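Dye-decolorizing peroxidase (Irpex lacteus, PDB 7D8M) probably reduces peroxides with its heme b cofactor to oxidise dyes and other substrates. Local coordinates at residues A[9-14]-A[438-443]; A[16-21]-A[54-59]; A[333-338]-A[362-367]. All coordinates share one frame; numbering follows the deposited sequence.

Contact 1: A[9-14]-A[438-443]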
loop_
_atom_site.group_PDB
_atom_site.type_symbol
_atom_site.label_atom_id
_atom_site.label_comp_id
_atom_site.label_asym_id
_atom_site.label_seq_id
_atom_site.Cartn_x
_atom_site.Cartn_y
_atom_site.Cartn_z
ATOM N N PHE A 9 5.957 -20.934 7.010
ATOM C CA PHE A 9 6.284 -19.542 7.298
ATOM C C PHE A 9 7.784 -19.285 7.371
ATOM O O PHE A 9 8.208 -18.125 7.312
ATOM C CB PHE A 9 5.595 -19.120 8.593
ATOM C CG PHE A 9 4.100 -19.058 8.476
ATOM C CD1 PHE A 9 3.505 -18.296 7.483
ATOM C CD2 PHE A 9 3.292 -19.779 9.331
ATOM C CE1 PHE A 9 2.129 -18.238 7.357
ATOM C CE2 PHE A 9 1.913 -19.723 9.211
ATOM C CZ PHE A 9 1.336 -18.955 8.219
ATOM N N GLU A 10 8.602 -20.327 7.490
ATOM C CA GLU A 10 10.043 -20.135 7.395
ATOM C C GLU A 10 10.519 -19.978 5.949
ATOM O O GLU A 10 11.681 -19.602 5.729
ATOM C CB GLU A 10 10.769 -21.295 8.098
ATOM C CG GLU A 10 10.802 -22.604 7.317
ATOM C CD GLU A 10 9.460 -23.328 7.269
ATOM O OE1 GLU A 10 8.548 -22.986 8.057
ATOM O OE2 GLU A 10 9.323 -24.256 6.436
ATOM N N ASN A 11 9.651 -20.223 4.965
ATOM C CA ASN A 11 9.990 -20.041 3.558
ATOM C C ASN A 11 9.329 -18.821 2.911
ATOM O O ASN A 11 9.564 -18.564 1.722
ATOM C CB ASN A 11 9.617 -21.289 2.753
ATOM C CG ASN A 11 10.338 -21.346 1.424
ATOM O OD1 ASN A 11 11.441 -20.824 1.297
ATOM N ND2 ASN A 11 9.713 -21.953 0.422
ATOM N N ILE A 12 8.518 -18.065 3.641
ATOM C CA ILE A 12 7.786 -16.934 3.075
ATOM C C ILE A 12 8.451 -15.645 3.534
ATOM O O ILE A 12 8.713 -15.466 4.729
ATOM C CB ILE A 12 6.302 -16.981 3.474
ATOM C CG1 ILE A 12 5.696 -18.314 3.022
ATOM C CG2 ILE A 12 5.529 -15.787 2.882
ATOM C CD1 ILE A 12 4.209 -18.459 3.311
ATOM N N GLN A 13 8.748 -14.761 2.580
ATOM C CA GLN A 13 9.353 -13.477 2.908
ATOM C C GLN A 13 8.451 -12.692 3.854
ATOM O O GLN A 13 7.262 -12.488 3.579
ATOM C CB GLN A 13 9.622 -12.684 1.633
ATOM C CG GLN A 13 10.679 -13.324 0.750
ATOM C CD GLN A 13 11.369 -12.314 -0.118
ATOM O OE1 GLN A 13 12.076 -11.431 0.376
ATOM N NE2 GLN A 13 11.172 -12.424 -1.424
ATOM N N GLY A 14 9.043 -12.233 4.957
ATOM C CA GLY A 14 8.273 -11.747 6.085
ATOM C C GLY A 14 7.480 -10.480 5.820
ATOM O O GLY A 14 6.425 -10.277 6.425
ATOM N N SER A 438 7.870 -11.028 -5.159
ATOM C CA SER A 438 8.648 -11.528 -4.035
ATOM C C SER A 438 8.557 -13.043 -4.034
ATOM O O SER A 438 7.509 -13.587 -3.667
ATOM C CB SER A 438 8.124 -10.973 -2.712
ATOM O OG SER A 438 8.373 -9.582 -2.586
ATOM N N PRO A 439 9.597 -13.760 -4.420
ATOM C CA PRO A 439 9.527 -15.218 -4.402
ATOM C C PRO A 439 9.630 -15.740 -2.978
ATOM O O PRO A 439 10.006 -15.030 -2.041
ATOM C CB PRO A 439 10.738 -15.655 -5.239
ATOM C CG PRO A 439 11.368 -14.395 -5.747
ATOM C CD PRO A 439 10.908 -13.280 -4.877
ATOM N N SER A 440 9.273 -17.011 -2.834
ATOM C CA SER A 440 9.647 -17.743 -1.639
ATOM C C SER A 440 11.164 -17.732 -1.480
ATOM O O SER A 440 11.918 -17.444 -2.416
ATOM C CB SER A 440 9.141 -19.179 -1.706
ATOM O OG SER A 440 9.974 -19.942 -2.563
ATOM N N ILE A 441 11.612 -18.055 -0.269
ATOM C CA ILE A 441 13.038 -17.976 0.008
ATOM C C ILE A 441 13.794 -19.030 -0.790
ATOM O O ILE A 441 14.818 -18.729 -1.410
ATOM C CB ILE A 441 13.281 -18.077 1.521
ATOM C CG1 ILE A 441 12.383 -17.044 2.229
ATOM C CG2 ILE A 441 14.742 -17.854 1.833
ATOM C CD1 ILE A 441 12.759 -16.727 3.660
ATOM N N THR A 442 13.278 -20.264 -0.842
ATOM C CA THR A 442 13.919 -21.289 -1.671
ATOM C C THR A 442 13.921 -20.885 -3.142
ATOM O O THR A 442 14.926 -21.063 -3.842
ATOM C CB THR A 442 13.228 -22.645 -1.493
ATOM O OG1 THR A 442 11.831 -22.518 -1.797
ATOM C CG2 THR A 442 13.400 -23.152 -0.067
ATOM N N ALA A 443 12.811 -20.311 -3.620
ATOM C CA ALA A 443 12.743 -19.891 -5.013
ATOM C C ALA A 443 13.824 -18.870 -5.333
ATOM O O ALA A 443 14.384 -18.872 -6.435
ATOM C CB ALA A 443 11.354 -19.324 -5.328
HETATM O O HOH W 1 7.697 -15.325 -0.058
#

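Contact 2: A[16-21]-A[54-59]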
loop_
_atom_site.group_PDB
_atom_site.type_symbol
_atom_site.label_atom_id
_atom_site.label_comp_id
_atom_site.label_asym_id
_atom_site.label_seq_id
_atom_site.Cartn_x
_atom_site.Cartn_y
_atom_site.Cartn_z
ATOM N N ILE A 16 5.679 -9.696 3.434
ATOM C CA ILE A 16 4.422 -9.924 2.726
ATOM C C ILE A 16 3.253 -9.971 3.698
ATOM O O ILE A 16 2.213 -9.324 3.490
ATOM C CB ILE A 16 4.494 -11.221 1.902
ATOM C CG1 ILE A 16 5.699 -11.203 0.950
ATOM C CG2 ILE A 16 3.151 -11.456 1.174
ATOM C CD1 ILE A 16 5.993 -12.552 0.284
ATOM N N LEU A 17 3.385 -10.765 4.755
ATOM C CA LEU A 17 2.219 -11.157 5.538
ATOM C C LEU A 17 2.100 -10.396 6.843
ATOM O O LEU A 17 0.997 -9.986 7.216
ATOM C CB LEU A 17 2.248 -12.657 5.833
ATOM C CG LEU A 17 1.081 -13.223 6.643
ATOM C CD1 LEU A 17 -0.235 -12.982 5.915
ATOM C CD2 LEU A 17 1.293 -14.706 6.892
ATOM N N VAL A 18 3.206 -10.199 7.547
ATOM C CA VAL A 18 3.172 -9.492 8.813
ATOM C C VAL A 18 3.741 -8.097 8.695
ATOM O O VAL A 18 3.363 -7.224 9.493
ATOM C CB VAL A 18 3.900 -10.287 9.916
ATOM C CG1 VAL A 18 3.191 -11.604 10.133
ATOM C CG2 VAL A 18 5.355 -10.532 9.544
ATOM N N GLY A 19 4.572 -7.837 7.700
ATOM C CA GLY A 19 5.264 -6.569 7.660
ATOM C C GLY A 19 6.510 -6.600 8.518
ATOM O O GLY A 19 6.589 -7.293 9.538
ATOM N N MET A 20 7.508 -5.829 8.085
ATOM C CA MET A 20 8.748 -5.713 8.842
ATOM C C MET A 20 8.540 -4.965 10.153
ATOM O O MET A 20 9.228 -5.242 11.137
ATOM C CB MET A 20 9.810 -5.024 7.986
ATOM C CG MET A 20 10.341 -5.897 6.866
ATOM S SD MET A 20 11.797 -5.195 6.052
ATOM C CE MET A 20 12.073 -6.465 4.818
ATOM N N LYS A 21 7.599 -4.023 10.188
ATOM C CA LYS A 21 7.238 -3.279 11.395
ATOM C C LYS A 21 8.452 -2.636 12.053
ATOM O O LYS A 21 8.512 -2.473 13.276
ATOM C CB LYS A 21 6.471 -4.153 12.388
ATOM C CG LYS A 21 5.161 -4.791 11.867
ATOM C CD LYS A 21 4.569 -4.076 10.632
ATOM C CE LYS A 21 4.234 -2.589 10.850
ATOM N NZ LYS A 21 4.400 -1.823 9.556
ATOM N N ALA A 54 8.485 -16.432 9.770
ATOM C CA ALA A 54 8.769 -17.115 11.030
ATOM C C ALA A 54 9.744 -16.317 11.886
ATOM O O ALA A 54 9.559 -16.201 13.102
ATOM C CB ALA A 54 9.305 -18.521 10.755
ATOM N N THR A 55 10.776 -15.742 11.270
ATOM C CA THR A 55 11.741 -14.959 12.035
ATOM C C THR A 55 11.103 -13.699 12.616
ATOM O O THR A 55 11.369 -13.331 13.769
ATOM C CB THR A 55 12.934 -14.597 11.154
ATOM O OG1 THR A 55 13.567 -15.799 10.682
ATOM C CG2 THR A 55 13.945 -13.774 11.933
ATOM N N ILE A 56 10.257 -13.018 11.841
ATOM C CA ILE A 56 9.685 -11.769 12.330
ATOM C C ILE A 56 8.801 -12.031 13.545
ATOM O O ILE A 56 8.881 -11.316 14.551
ATOM C CB ILE A 56 8.919 -11.054 11.198
ATOM C CG1 ILE A 56 9.884 -10.636 10.077
ATOM C CG2 ILE A 56 8.137 -9.855 11.740
ATOM C CD1 ILE A 56 9.254 -9.649 9.075
ATOM N N ILE A 57 7.972 -13.082 13.490
ATOM C CA ILE A 57 7.052 -13.380 14.587
ATOM C C ILE A 57 7.653 -14.266 15.669
ATOM O O ILE A 57 7.023 -14.446 16.722
ATOM C CB ILE A 57 5.767 -14.066 14.088
ATOM C CG1 ILE A 57 6.073 -15.477 13.584
ATOM C CG2 ILE A 57 5.100 -13.226 13.017
ATOM C CD1 ILE A 57 4.825 -16.283 13.281
ATOM N N GLY A 58 8.841 -14.831 15.448
ATOM C CA GLY A 58 9.465 -15.676 16.438
ATOM C C GLY A 58 10.252 -14.884 17.459
ATOM O O GLY A 58 10.285 -13.642 17.458
ATOM N N PRO A 59 10.931 -15.613 18.346
ATOM C CA PRO A 59 11.636 -14.956 19.453
ATOM C C PRO A 59 12.641 -13.932 18.952
ATOM O O PRO A 59 13.327 -14.141 17.948
ATOM C CB PRO A 59 12.325 -16.117 20.179
ATOM C CG PRO A 59 12.329 -17.252 19.208
ATOM C CD PRO A 59 11.147 -17.068 18.319
#

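Contact 3: A[333-338]-A[362-367]. With HEM (protoporphyrin IX containing Fe), chain B; OXY (oxygen molecule), chain C.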
loop_
_atom_site.group_PDB
_atom_site.type_symbol
_atom_site.label_atom_id
_atom_site.label_comp_id
_atom_site.label_asym_id
_atom_site.label_seq_id
_atom_site.Cartn_x
_atom_site.Cartn_y
_atom_site.Cartn_z
ATOM N N ALA A 333 -5.927 -6.827 -0.335
ATOM C CA ALA A 333 -4.472 -6.858 -0.468
ATOM C C ALA A 333 -3.872 -6.231 0.780
ATOM O O ALA A 333 -4.536 -5.469 1.488
ATOM C CB ALA A 333 -4.011 -6.124 -1.730
ATOM N N ILE A 334 -2.608 -6.551 1.043
ATOM C CA ILE A 334 -1.935 -6.134 2.270
ATOM C C ILE A 334 -1.015 -4.957 1.975
ATOM O O ILE A 334 -0.129 -5.050 1.114
ATOM C CB ILE A 334 -1.141 -7.293 2.893
ATOM C CG1 ILE A 334 -2.079 -8.398 3.386
ATOM C CG2 ILE A 334 -0.255 -6.774 4.019
ATOM C CD1 ILE A 334 -1.344 -9.671 3.794
ATOM N N ARG A 335 -1.195 -3.864 2.712
ATOM C CA ARG A 335 -0.319 -2.705 2.608
ATOM C C ARG A 335 0.777 -2.786 3.670
ATOM O O ARG A 335 0.513 -3.139 4.823
ATOM C CB ARG A 335 -1.125 -1.408 2.761
ATOM C CG ARG A 335 -2.158 -1.180 1.644
ATOM C CD ARG A 335 -3.212 -0.118 2.015
ATOM N NE ARG A 335 -3.955 -0.517 3.196
ATOM C CZ ARG A 335 -4.023 0.207 4.307
ATOM N NH1 ARG A 335 -3.396 1.374 4.371
ATOM N NH2 ARG A 335 -4.699 -0.242 5.357
ATOM N N ALA A 336 2.012 -2.458 3.271
ATOM C CA ALA A 336 3.172 -2.569 4.155
ATOM C C ALA A 336 4.130 -1.400 3.972
ATOM O O ALA A 336 5.333 -1.519 4.249
ATOM C CB ALA A 336 3.918 -3.897 3.933
ATOM N N GLY A 337 3.622 -0.263 3.513
ATOM C CA GLY A 337 4.469 0.870 3.240
ATOM C C GLY A 337 4.812 1.651 4.488
ATOM O O GLY A 337 4.326 1.376 5.581
ATOM N N THR A 338 5.656 2.670 4.297
ATOM C CA THR A 338 6.184 3.514 5.359
ATOM C C THR A 338 6.249 4.958 4.879
ATOM O O THR A 338 6.692 5.211 3.748
ATOM C CB THR A 338 7.597 3.053 5.777
ATOM O OG1 THR A 338 7.572 1.650 6.063
ATOM C CG2 THR A 338 8.099 3.813 7.001
ATOM N N PHE A 362 4.803 3.574 -0.619
ATOM C CA PHE A 362 3.653 2.683 -0.610
ATOM C C PHE A 362 4.028 1.292 -1.113
ATOM O O PHE A 362 4.640 1.151 -2.175
ATOM C CB PHE A 362 2.544 3.299 -1.475
ATOM C CG PHE A 362 1.323 2.458 -1.623
ATOM C CD1 PHE A 362 0.231 2.624 -0.763
ATOM C CD2 PHE A 362 1.212 1.564 -2.671
ATOM C CE1 PHE A 362 -0.917 1.863 -0.921
ATOM C CE2 PHE A 362 0.058 0.809 -2.837
ATOM C CZ PHE A 362 -1.003 0.949 -1.954
ATOM N N VAL A 363 3.635 0.268 -0.359
ATOM C CA VAL A 363 3.866 -1.126 -0.714
ATOM C C VAL A 363 2.568 -1.890 -0.514
ATOM O O VAL A 363 1.959 -1.806 0.558
ATOM C CB VAL A 363 4.971 -1.768 0.146
ATOM C CG1 VAL A 363 5.045 -3.256 -0.150
ATOM C CG2 VAL A 363 6.316 -1.069 -0.064
ATOM N N GLU A 364 2.154 -2.648 -1.528
ATOM C CA GLU A 364 0.947 -3.457 -1.427
ATOM C C GLU A 364 1.197 -4.826 -2.043
ATOM O O GLU A 364 1.722 -4.922 -3.160
ATOM C CB GLU A 364 -0.245 -2.774 -2.115
ATOM C CG GLU A 364 -1.578 -3.408 -1.776
ATOM C CD GLU A 364 -2.780 -2.551 -2.168
ATOM O OE1 GLU A 364 -2.674 -1.771 -3.130
ATOM O OE2 GLU A 364 -3.827 -2.647 -1.491
ATOM N N TYR A 365 0.813 -5.875 -1.316
ATOM C CA TYR A 365 1.031 -7.261 -1.719
ATOM C C TYR A 365 -0.285 -7.933 -2.091
ATOM O O TYR A 365 -1.311 -7.706 -1.440
ATOM C CB TYR A 365 1.682 -8.062 -0.593
ATOM C CG TYR A 365 3.088 -7.663 -0.250
ATOM C CD1 TYR A 365 4.171 -8.184 -0.951
ATOM C CD2 TYR A 365 3.345 -6.799 0.809
ATOM C CE1 TYR A 365 5.490 -7.840 -0.615
ATOM C CE2 TYR A 365 4.664 -6.456 1.160
ATOM C CZ TYR A 365 5.728 -6.977 0.440
ATOM O OH TYR A 365 7.028 -6.629 0.782
ATOM N N GLN A 366 -0.242 -8.790 -3.112
ATOM C CA GLN A 366 -1.411 -9.519 -3.597
ATOM C C GLN A 366 -0.943 -10.555 -4.609
ATOM O O GLN A 366 0.099 -10.392 -5.248
ATOM C CB GLN A 366 -2.449 -8.590 -4.251
ATOM C CG GLN A 366 -1.898 -7.803 -5.442
ATOM C CD GLN A 366 -1.238 -6.492 -5.036
ATOM O OE1 GLN A 366 -1.914 -5.520 -4.701
ATOM N NE2 GLN A 366 0.093 -6.457 -5.069
ATOM N N SER A 367 -1.750 -11.605 -4.774
ATOM C CA SER A 367 -1.421 -12.643 -5.743
ATOM C C SER A 367 -1.686 -12.210 -7.178
ATOM O O SER A 367 -1.091 -12.776 -8.102
ATOM C CB SER A 367 -2.202 -13.923 -5.432
ATOM O OG SER A 367 -3.579 -13.789 -5.780
HETATM C CHA HEM B . -6.597 2.693 4.097
HETATM C CHB HEM B . -4.035 6.786 3.642
HETATM C CHC HEM B . -2.612 5.362 -0.781
HETATM C CHD HEM B . -5.570 1.527 -0.512
HETATM C C1A HEM B . -6.017 3.910 4.377
HETATM C C2A HEM B . -6.105 4.632 5.632
HETATM C C3A HEM B . -5.381 5.759 5.504
HETATM C C4A HEM B . -4.819 5.783 4.171
HETATM C CMA HEM B . -5.156 6.864 6.552
HETATM C CAA HEM B . -6.893 4.147 6.879
HETATM C CBA HEM B . -6.001 3.277 7.763
HETATM C CGA HEM B . -6.289 1.801 7.565
HETATM O O1A HEM B . -7.472 1.438 7.360
HETATM O O2A HEM B . -5.336 0.977 7.641
HETATM C C1B HEM B . -3.404 6.729 2.423
HETATM C C2B HEM B . -2.439 7.692 1.944
HETATM C C3B HEM B . -2.056 7.301 0.714
HETATM C C4B HEM B . -2.753 6.076 0.392
HETATM C CMB HEM B . -2.008 8.951 2.753
HETATM C CAB HEM B . -1.026 7.941 -0.250
HETATM C CBB HEM B . -0.081 8.802 0.146
HETATM C C1C HEM B . -3.336 4.236 -1.139
HETATM C C2C HEM B . -3.337 3.578 -2.434
HETATM C C3C HEM B . -4.155 2.508 -2.355
HETATM C C4C HEM B . -4.708 2.478 -1.013
HETATM C CMC HEM B . -2.491 4.062 -3.637
HETATM C CAC HEM B . -4.541 1.469 -3.440
HETATM C CBC HEM B . -4.469 1.724 -4.758
HETATM C C1D HEM B . -6.004 1.445 0.794
HETATM C C2D HEM B . -6.683 0.321 1.421
HETATM C C3D HEM B . -6.967 0.647 2.682
HETATM C C4D HEM B . -6.478 1.993 2.914
HETATM C CMD HEM B . -7.039 -1.022 0.763
HETATM C CAD HEM B . -7.697 -0.246 3.706
HETATM C CBD HEM B . -9.204 -0.006 3.570
HETATM C CGD HEM B . -10.001 -0.925 4.470
HETATM O O1D HEM B . -11.003 -0.450 5.066
HETATM O O2D HEM B . -9.637 -2.127 4.606
HETATM N NA HEM B . -5.236 4.643 3.511
HETATM N NB HEM B . -3.577 5.750 1.454
HETATM N NC HEM B . -4.188 3.544 -0.310
HETATM N ND HEM B . -5.878 2.447 1.741
HETATM FE FE HEM B . -4.834 4.191 1.523
HETATM O O1 OXY C . -0.536 2.580 3.201
HETATM O O2 OXY C . -1.396 3.453 3.332
HETATM O O HOH W 2 1.474 0.801 1.866
#

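Contact 1: A[9-14]-A[438-443]
Residues 10-13 run at about 150° to residues 438-442, and the two backbones meet where Asn11 faces Ile441 and Ile12 faces Ser440, at CA-CA distances of 5.1 Å. One backbone bond joins them: Ile441 N donates to Asn11 O at 2.9 Å. With the CG of Asn11 anti to the backbone N (chi1 -161°), its amide reaches across to the start of helix 441-448 and meets Thr442 at about a right angle. Its OD1 accepts from Thr442 N at 2.9 Å, in the carbonyl plane and on a lone pair, while ND2 donates to Thr442 OG1 at 3.1 Å, so both ends of the amide are fixed and its rotation is settled. Ser440, the N-cap residue, turns OG back to accept from Ala443 N. Ile441 lays CG1 against the Asn11 carbonyl, 3.2 Å from Asn11 O. Two residues further along the chain, the extended Gln13 brings NE2 to Pro439 O at 2.9 Å, the acceptor lying close to the amide plane; NE2 also donates to Leu70 O in strand 67-72. Pro439 O takes two hydrogen bonds, one straight from Gln13 NE2 and one through a water held by Gln13 N. The three N-H groups of the helix's first turn thus all find acceptors, two from Asn11 and one from Ser440; the oxygens gathered here would also suit the partial positive charge expected at a helix N-terminus, and they tie the N-terminal loop to the C-terminal helix.

Contact 2: A[16-21]-A[54-59]
The flat group where Gly19 meets Ile56 is a peptide: Ile56 CD1 comes to Gly19 O from one side of the Gly19-Met20 peptide plane, at 3.6 Å, and Ile56 CG2 stands on that same side. No ring or side-chain amide enters between the two segments, and the rest of the contact is aliphatic. The side chains of Phe67 and Phe182 border it from outside, Phe67 touching Ile56 and Met20, Phe182 touching Val18. Ile56 gives the largest share of the interface, with Val18 next. Its CG2 meets Val18 CG2 methyl to methyl at 3.6 Å, the two side chains sliding past each other in opposite directions, and its other branch, extended beyond CG1 (chi2 -167°), carries CD1 onward to Met20, 4.0 Å from Met20 CA. Val18 is used on both branches: CG1 turns to Ile57 CG2 at 3.8 Å, with those two side chains at about a right angle. Val18 therefore sits against two successive residues at the end of helix 53-57. With Ile56 cut back to an alanine, Val18 CG2 and the Gly19 carbonyl would probably lose their cover, and a gap would be likely to open beside Phe67. Gly19 follows the short helix 14-17 with a positive phi of 83°, where a CB would press on the preceding carbonyl O; Met20 N is held by Asp15 OD1. No hydrogen bond crosses between the segments, so the attachment of helix 53-57 to the turn after helix 14-17 is non-directional here and depends on the fit of Ile56, Val18 and Ile57.

Contact 3: A[333-338]-A[362-367]
Ile334 O accepts from Tyr365 N at 2.7 Å, the shortest bond between the strands, with a weaker CA-H...O contact from Glu364 CA. Ile334 N returns a bond to Tyr365 O, and Ala336 N donates to Val363 O at 2.8 Å, continuing the antiparallel pairing. On the face of Ile334 and Tyr365, Ala336 CB meets the edge of the tyrosine ring, whose OH bonds Asp15. The face of Arg335 and Glu364 is turned to the heme. Bent at chi3 (-60°), Arg335 brings its guanidinium parallel to pyrrole D, HEM C4D 3.3 Å above its plane. NH2 donates to HEM O2A at 2.7 Å (161°) and to Ser175 O, and NH1 forms a salt bridge with Asp172; together these hold the group flat. A weak bond links NH1 to OXY O2, probably from the crystallisation liquor; a water accepting from Gly337 N and Val363 N donates to OXY O1. Phe362 has HEM CMC 3.8 Å over one ring face, toward the rim. Across the heme from the axial His312, an arginine paired with an aspartate is the hallmark of the distal pocket of DyP-type peroxidases, with the arginine here borne by the edge strand of a ferredoxin-like antiparallel sheet.

In the fold
Contact 1 joins the two ends of the chain, and contacts 2 and 3 both lie within the long loop it closes. Contacts 1 and 2 have centres about 12 Å apart: Phe9 O probably accepts a hydrogen bond from Ala54 N at 3.0 Å, and Gly14 CA packs on Ile56 CD1. Contact 3, about 14 Å from contact 2 between centres, leans on helix 14-17 through Ile334 CD1, 3.6 Å from Ile16 O. Asp15 bridges them by bonding both Met20 N and Tyr365 OH. Contact 3 alone meets the heme; in contact 2, Gly19 lies about 13 Å from the nearest heme atom and about 10 Å from the nearest side-chain atom of Arg335. Contact 1, its centre about 16 Å from that of contact 3, lies away from the annotated sites.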